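Local coordinates for 3-oxoacyl-(Acyl-carrier protein) synthase (Burkholderia xenovorans, PDB 4EFI) that probably acts as a 3-oxoacyl-(acyl-carrier protein) synthase, an acyltransferase of the thiolase-like KAS III family that condenses acyl groups, at residues T322-M327 with A340-P345; A190-I195 with D255-D260. One frame throughout, in Å; residues are numbered along the deposited sequence.

Contact 1. Residues T322-M327 with A340-P345; sequences TLQLGM and ALAVGP
The carbonyl oxygen of Gly344 takes a hydrogen bond from Thr322 OG1 (2.8 Å), which stands above the carbonyl plane, 43° out of it, and a CA-H...O contact from Thr322 CA. With OG1 of Thr322 beside the backbone N (chi1 -58°), CG2 is left anti to that N and lies against Ala342 CB, 3.8 Å away, while OG1 also touches CD of Pro345, which follows a cis peptide bond. This clasp ties off the open end of an antiparallel beta hairpin. Inward from it, Leu323 and Val343 exchange N-H...O bonds, 2.8 Å from Val343 N to Leu323 O. Leu325 and Leu341 exchange slightly longer ones, with 3.0 Å from Leu325 N to Leu341 O. On the face that carries Leu323, Leu325, Leu341 and Val343, Leu325 CD1 lies across Val343 CG2 at 3.8 Å, the two side chains roughly perpendicular. Further along, the extended chain of Met327 carries its CE methyl to 4.1 Å from Leu341 CD2. Leu318 of helix 315-320 packs on Leu323 and Val343, whereas Leu135 and Met139 of helix 130-143 meet Met327 and Leu341, respectively. At the sheet's far edge, strand 266-269 pairs with 323-331 through backbone bonds to Gly326.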
ATOM      1  N   THR A 322      -7.230  19.850  -8.483  1.00 18.07           N
ATOM      2  CA  THR A 322      -6.386  18.828  -9.076  1.00 18.82           C
ATOM      3  C   THR A 322      -5.015  18.909  -8.394  1.00 17.37           C
ATOM      4  O   THR A 322      -4.420  19.998  -8.308  1.00 19.08           O
ATOM      5  CB  THR A 322      -6.229  19.076 -10.578  1.00 19.44           C
ATOM      6  OG1 THR A 322      -7.518  19.090 -11.205  1.00 21.73           O
ATOM      7  CG2 THR A 322      -5.369  18.028 -11.207  1.00 19.55           C
ATOM      8  N   LEU A 323      -4.550  17.785  -7.879  1.00 16.09           N
ATOM      9  CA  LEU A 323      -3.245  17.679  -7.239  1.00 16.36           C
ATOM     10  C   LEU A 323      -2.296  16.936  -8.146  1.00 15.91           C
ATOM     11  O   LEU A 323      -2.667  15.942  -8.767  1.00 16.98           O
ATOM     12  CB  LEU A 323      -3.337  16.927  -5.912  1.00 15.94           C
ATOM     13  CG  LEU A 323      -4.267  17.540  -4.853  1.00 17.59           C
ATOM     14  CD1 LEU A 323      -4.114  16.773  -3.556  1.00 19.46           C
ATOM     15  CD2 LEU A 323      -3.994  19.038  -4.629  1.00 17.29           C
ATOM     16  N   GLN A 324      -1.073  17.432  -8.237  0.59 16.11           N
ATOM     17  CA  GLN A 324       0.018  16.739  -8.898  0.59 15.87           C
ATOM     18  C   GLN A 324       0.692  15.875  -7.858  0.59 15.24           C
ATOM     19  O   GLN A 324       1.260  16.369  -6.890  0.59 15.19           O
ATOM     20  CB  GLN A 324       1.019  17.739  -9.472  0.59 18.02           C
ATOM     21  CG  GLN A 324       2.229  17.084 -10.160  0.59 19.33           C
ATOM     22  CD  GLN A 324       1.841  16.321 -11.406  0.59 22.03           C
ATOM     23  OE1 GLN A 324       0.795  16.572 -11.991  0.59 21.73           O
ATOM     24  NE2 GLN A 324       2.675  15.365 -11.806  0.59 24.82           N
ATOM     25  N   LEU A 325       0.601  14.570  -8.033  1.00 15.06           N
ATOM     26  CA  LEU A 325       1.120  13.643  -7.049  1.00 14.25           C
ATOM     27  C   LEU A 325       2.184  12.699  -7.583  1.00 15.23           C
ATOM     28  O   LEU A 325       2.098  12.217  -8.722  1.00 15.45           O
ATOM     29  CB  LEU A 325      -0.028  12.773  -6.526  1.00 14.92           C
ATOM     30  CG  LEU A 325      -1.194  13.551  -5.890  1.00 15.67           C
ATOM     31  CD1 LEU A 325      -2.313  12.611  -5.509  1.00 16.33           C
ATOM     32  CD2 LEU A 325      -0.716  14.308  -4.683  1.00 16.37           C
ATOM     33  N   GLY A 326       3.154  12.403  -6.719  1.00 13.64           N
ATOM     34  CA  GLY A 326       4.088  11.310  -6.940  1.00 13.84           C
ATOM     35  C   GLY A 326       3.880  10.278  -5.855  1.00 15.00           C
ATOM     36  O   GLY A 326       3.613  10.637  -4.708  1.00 15.87           O
ATOM     37  N   MET A 327       3.961   9.001  -6.212  1.00 12.79           N
ATOM     38  CA  MET A 327       3.694   7.896  -5.281  1.00 12.08           C
ATOM     39  C   MET A 327       4.840   6.910  -5.392  1.00 11.65           C
ATOM     40  O   MET A 327       5.252   6.596  -6.498  1.00 13.35           O
ATOM     41  CB  MET A 327       2.383   7.183  -5.612  1.00 11.97           C
ATOM     42  CG  MET A 327       1.200   8.108  -5.657  1.00 12.69           C
ATOM     43  SD  MET A 327      -0.304   7.223  -6.031  1.00 15.04           S
ATOM     44  CE  MET A 327      -1.465   8.564  -6.311  1.00 16.69           C
ATOM     45  N   ALA A 340       3.266   8.807 -11.146  1.00 13.28           N
ATOM     46  CA  ALA A 340       3.234  10.255 -11.142  1.00 13.55           C
ATOM     47  C   ALA A 340       2.112  10.663 -12.056  1.00 13.28           C
ATOM     48  O   ALA A 340       2.113  10.329 -13.230  1.00 14.94           O
ATOM     49  CB  ALA A 340       4.536  10.830 -11.643  1.00 15.84           C
ATOM     50  N   LEU A 341       1.153  11.414 -11.517  1.00 14.63           N
ATOM     51  CA  LEU A 341      -0.030  11.780 -12.271  1.00 14.87           C
ATOM     52  C   LEU A 341      -0.817  12.870 -11.524  1.00 14.60           C
ATOM     53  O   LEU A 341      -0.624  13.098 -10.327  1.00 15.39           O
ATOM     54  CB  LEU A 341      -0.933  10.561 -12.539  1.00 15.12           C
ATOM     55  CG  LEU A 341      -1.786  10.051 -11.382  1.00 15.84           C
ATOM     56  CD1 LEU A 341      -2.702   8.938 -11.860  1.00 18.48           C
ATOM     57  CD2 LEU A 341      -0.961   9.567 -10.215  1.00 16.70           C
ATOM     58  N   ALA A 342      -1.708  13.526 -12.262  1.00 15.62           N
ATOM     59  CA  ALA A 342      -2.689  14.448 -11.704  1.00 14.50           C
ATOM     60  C   ALA A 342      -3.893  13.676 -11.177  1.00 15.89           C
ATOM     61  O   ALA A 342      -4.372  12.723 -11.804  1.00 17.35           O
ATOM     62  CB  ALA A 342      -3.116  15.453 -12.749  1.00 16.49           C
ATOM     63  N   VAL A 343      -4.393  14.085 -10.020  1.00 15.59           N
ATOM     64  CA  VAL A 343      -5.542  13.459  -9.389  1.00 16.05           C
ATOM     65  C   VAL A 343      -6.504  14.518  -8.857  1.00 16.51           C
ATOM     66  O   VAL A 343      -6.085  15.442  -8.166  1.00 16.78           O
ATOM     67  CB  VAL A 343      -5.109  12.589  -8.213  1.00 15.57           C
ATOM     68  CG1 VAL A 343      -6.317  11.949  -7.560  1.00 16.53           C
ATOM     69  CG2 VAL A 343      -4.072  11.521  -8.642  1.00 15.97           C
ATOM     70  N   GLY A 344      -7.785  14.405  -9.191  1.00 16.02           N
ATOM     71  CA  GLY A 344      -8.795  15.276  -8.629  1.00 16.77           C
ATOM     72  C   GLY A 344      -9.150  16.451  -9.527  1.00 17.28           C
ATOM     73  O   GLY A 344      -8.607  16.602 -10.631  1.00 18.76           O
ATOM     74  N   PRO A 345     -10.066  17.300  -9.066  1.00 16.67           N
ATOM     75  CA  PRO A 345     -10.707  17.186  -7.750  1.00 16.82           C
ATOM     76  C   PRO A 345     -11.589  15.964  -7.589  1.00 18.74           C
ATOM     77  O   PRO A 345     -12.185  15.500  -8.567  1.00 19.56           O
ATOM     78  CB  PRO A 345     -11.550  18.454  -7.647  1.00 19.23           C
ATOM     79  CG  PRO A 345     -11.746  18.921  -9.045  1.00 21.07           C
ATOM     80  CD  PRO A 345     -10.561  18.458  -9.827  1.00 18.64           C
TER

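Contact 2. Residues A190-I195 with D255-D260; sequences AAHFII and DIAGRD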
ATOM      1  N   ALA A 190      -1.448  12.349 -19.115  1.00 25.31           N
ATOM      2  CA  ALA A 190      -0.757  11.055 -19.040  1.00 21.27           C
ATOM      3  C   ALA A 190      -0.345  10.705 -17.611  1.00 22.79           C
ATOM      4  O   ALA A 190      -0.063  11.595 -16.801  1.00 26.31           O
ATOM      5  CB  ALA A 190       0.452  11.056 -19.921  1.00 27.29           C
ATOM      6  N   ALA A 191      -0.287   9.412 -17.317  1.00 17.37           N
ATOM      7  CA  ALA A 191       0.258   8.923 -16.065  1.00 15.64           C
ATOM      8  C   ALA A 191       1.542   8.164 -16.372  1.00 16.97           C
ATOM      9  O   ALA A 191       1.625   7.462 -17.384  1.00 18.00           O
ATOM     10  CB  ALA A 191      -0.729   8.020 -15.360  1.00 16.10           C
ATOM     11  N   HIS A 192       2.541   8.304 -15.511  1.00 15.38           N
ATOM     12  CA  HIS A 192       3.840   7.656 -15.691  1.00 15.54           C
ATOM     13  C   HIS A 192       4.152   6.765 -14.500  1.00 15.70           C
ATOM     14  O   HIS A 192       3.842   7.110 -13.347  1.00 15.84           O
ATOM     15  CB  HIS A 192       4.950   8.695 -15.828  1.00 17.73           C
ATOM     16  CG  HIS A 192       4.775   9.594 -17.004  1.00 19.86           C
ATOM     17  ND1 HIS A 192       5.298   9.305 -18.244  1.00 22.91           N
ATOM     18  CD2 HIS A 192       4.092  10.753 -17.141  1.00 21.42           C
ATOM     19  CE1 HIS A 192       4.965  10.263 -19.093  1.00 24.00           C
ATOM     20  NE2 HIS A 192       4.236  11.154 -18.447  1.00 23.40           N
ATOM     21  N   PHE A 193       4.762   5.612 -14.774  1.00 14.32           N
ATOM     22  CA  PHE A 193       5.044   4.602 -13.767  1.00 14.31           C
ATOM     23  C   PHE A 193       6.414   4.003 -14.024  1.00 13.79           C
ATOM     24  O   PHE A 193       6.865   3.926 -15.169  1.00 15.16           O
ATOM     25  CB  PHE A 193       4.035   3.463 -13.834  1.00 14.69           C
ATOM     26  CG  PHE A 193       2.608   3.902 -13.766  1.00 14.20           C
ATOM     27  CD1 PHE A 193       1.910   4.229 -14.921  1.00 14.57           C
ATOM     28  CD2 PHE A 193       1.934   3.970 -12.555  1.00 12.94           C
ATOM     29  CE1 PHE A 193       0.576   4.622 -14.851  1.00 14.90           C
ATOM     30  CE2 PHE A 193       0.608   4.345 -12.499  1.00 14.06           C
ATOM     31  CZ  PHE A 193      -0.067   4.687 -13.641  1.00 15.38           C
ATOM     32  N   ILE A 194       7.068   3.583 -12.943  1.00 13.41           N
ATOM     33  CA  ILE A 194       8.303   2.792 -13.021  1.00 13.42           C
ATOM     34  C   ILE A 194       8.138   1.606 -12.097  1.00 14.50           C
ATOM     35  O   ILE A 194       7.658   1.757 -10.969  1.00 14.16           O
ATOM     36  CB  ILE A 194       9.556   3.600 -12.634  1.00 13.82           C
ATOM     37  CG1 ILE A 194       9.667   4.852 -13.514  1.00 16.43           C
ATOM     38  CG2 ILE A 194      10.807   2.705 -12.737  1.00 16.08           C
ATOM     39  CD1 ILE A 194      10.936   5.673 -13.285  1.00 17.53           C
ATOM     40  N   ILE A 195       8.442   0.404 -12.582  1.00 13.81           N
ATOM     41  CA  ILE A 195       8.262  -0.813 -11.789  1.00 13.44           C
ATOM     42  C   ILE A 195       9.512  -1.674 -11.863  1.00 12.22           C
ATOM     43  O   ILE A 195       9.961  -2.012 -12.967  1.00 13.55           O
ATOM     44  CB  ILE A 195       7.039  -1.645 -12.245  1.00 12.61           C
ATOM     45  CG1 ILE A 195       5.752  -0.815 -12.215  1.00 14.51           C
ATOM     46  CG2 ILE A 195       6.886  -2.879 -11.366  1.00 13.96           C
ATOM     47  CD1 ILE A 195       4.522  -1.571 -12.754  1.00 14.69           C
ATOM     48  N   ASP A 255      11.910  12.896 -13.721  1.00 21.66           N
ATOM     49  CA  ASP A 255      12.432  13.228 -15.040  1.00 22.57           C
ATOM     50  C   ASP A 255      11.434  12.853 -16.144  1.00 22.10           C
ATOM     51  O   ASP A 255      11.174  13.641 -17.048  1.00 26.15           O
ATOM     52  CB  ASP A 255      13.793  12.547 -15.266  1.00 25.06           C
ATOM     53  CG  ASP A 255      14.913  13.165 -14.435  1.00 36.51           C
ATOM     54  OD1 ASP A 255      14.756  14.299 -13.928  1.00 36.52           O
ATOM     55  OD2 ASP A 255      15.971  12.511 -14.285  1.00 41.28           O
ATOM     56  N   ILE A 256      10.852  11.661 -16.067  1.00 21.17           N
ATOM     57  CA  ILE A 256       9.946  11.200 -17.133  1.00 21.68           C
ATOM     58  C   ILE A 256       8.541  11.825 -17.096  1.00 23.55           C
ATOM     59  O   ILE A 256       7.848  11.866 -18.115  1.00 25.93           O
ATOM     60  CB  ILE A 256       9.836   9.650 -17.204  1.00 21.31           C
ATOM     61  CG1 ILE A 256       9.098   9.061 -15.990  1.00 21.00           C
ATOM     62  CG2 ILE A 256      11.224   9.033 -17.374  1.00 25.14           C
ATOM     63  CD1 ILE A 256       8.856   7.541 -16.103  1.00 23.51           C
ATOM     64  N   ALA A 257       8.133  12.333 -15.940  1.00 22.47           N
ATOM     65  CA  ALA A 257       6.814  12.948 -15.793  1.00 23.93           C
ATOM     66  C   ALA A 257       6.767  14.424 -16.211  1.00 25.82           C
ATOM     67  O   ALA A 257       5.684  14.996 -16.331  1.00 33.84           O
ATOM     68  CB  ALA A 257       6.320  12.779 -14.363  1.00 23.04           C
ATOM     69  N   GLY A 258       7.933  15.032 -16.403  1.00 25.02           N
ATOM     70  CA  GLY A 258       8.047  16.343 -17.024  1.00 27.75           C
ATOM     71  C   GLY A 258       7.656  17.566 -16.203  1.00 30.78           C
ATOM     72  O   GLY A 258       7.551  18.670 -16.754  1.00 31.01           O
ATOM     73  N   ARG A 259       7.463  17.390 -14.900  1.00 28.05           N
ATOM     74  CA  ARG A 259       7.077  18.483 -14.002  1.00 26.87           C
ATOM     75  C   ARG A 259       8.164  18.780 -12.967  1.00 25.28           C
ATOM     76  O   ARG A 259       8.756  17.872 -12.384  1.00 26.74           O
ATOM     77  CB  ARG A 259       5.773  18.139 -13.267  1.00 28.55           C
ATOM     78  CG  ARG A 259       4.537  18.079 -14.151  1.00 32.75           C
ATOM     79  CD  ARG A 259       4.064  19.471 -14.540  1.00 38.44           C
ATOM     80  NE  ARG A 259       3.597  20.226 -13.378  1.00 40.87           N
ATOM     81  CZ  ARG A 259       2.329  20.304 -12.981  1.00 40.69           C
ATOM     82  NH1 ARG A 259       1.364  19.688 -13.652  1.00 38.74           N
ATOM     83  NH2 ARG A 259       2.023  21.012 -11.905  1.00 44.98           N
ATOM     84  N   ASP A 260       8.394  20.063 -12.715  1.00 26.62           N
ATOM     85  CA  ASP A 260       9.360  20.477 -11.706  1.00 30.94           C
ATOM     86  C   ASP A 260       8.976  19.953 -10.336  1.00 24.62           C
ATOM     87  O   ASP A 260       7.794  19.926  -9.973  1.00 24.87           O
ATOM     88  CB  ASP A 260       9.435  22.004 -11.642  1.00 29.71           C
TER
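His192 slides its imidazole beneath the last turn of helix 235-257, the packing of a helix on a beta sheet in the layered alpha/beta architecture of the thiolase-type fold. The side chain sets out from strand 190-197 toward the helix, and its CB already meets Ile256 CD1 at 4.1 Å. CG, anti to the carbonyl carbon (chi1 -61°), comes under both Ile256 O and Ala257 CA. A chi2 of -90° then turns one face of the ring to the helix backbone. On one flank CD2 approaches Ala257 CA to 3.7 Å, with the alanine methyl a little farther off. On the other, ND1 lies 3.6 Å from Ile256 O. At the tip, NE2 sits beneath both the carbonyl oxygen and Ala257 CA. The contact with Ala257 is a CH-pi interaction, CA standing over the ring face, 26° off the normal through the centroid.

Two positions along the strand, Ile194 adds an apolar contact. Its CG1 meets Ile256 CD1 at 3.8 Å, and its own CD1 is almost as near, so the isoleucine methyl from the helix is shared between His192 and Ile194. Leu249 and Thr253 of the same helix also touch Ile194, whereas Phe193, on the other side of the strand, makes an edge-to-face contact with Trp136 of helix 130-143. The sheet is thus packed between two helices. The carbonyl of Ile256, near the helix C terminus, is not hydrogen-bonded to the ring: its oxygen lies above the imidazole plane, offset toward the rim, and comes nearest to His192 CE1 at 3.4 Å.

Along the chain, strand 190-197 comes first, and contact 2 closes a loop of 59 residues when the end of helix 235-257 returns over it. Contact 1 opens later and closes a much shorter hairpin of strands 323-331 and 335-343. The two are in series, neither nested nor crossed. They join in the sheet, where strand 335-343 is the neighbour of both 323-331 and 190-197: Ala340 N lies 2.8 Å from His192 O, a probable hydrogen bond. Ala340 CB packs on Ala257 CB, and Leu341 CB on Ala191 CB. Together the contacts bind strand 190-197, the helix above it and the hairpin into one layered unit.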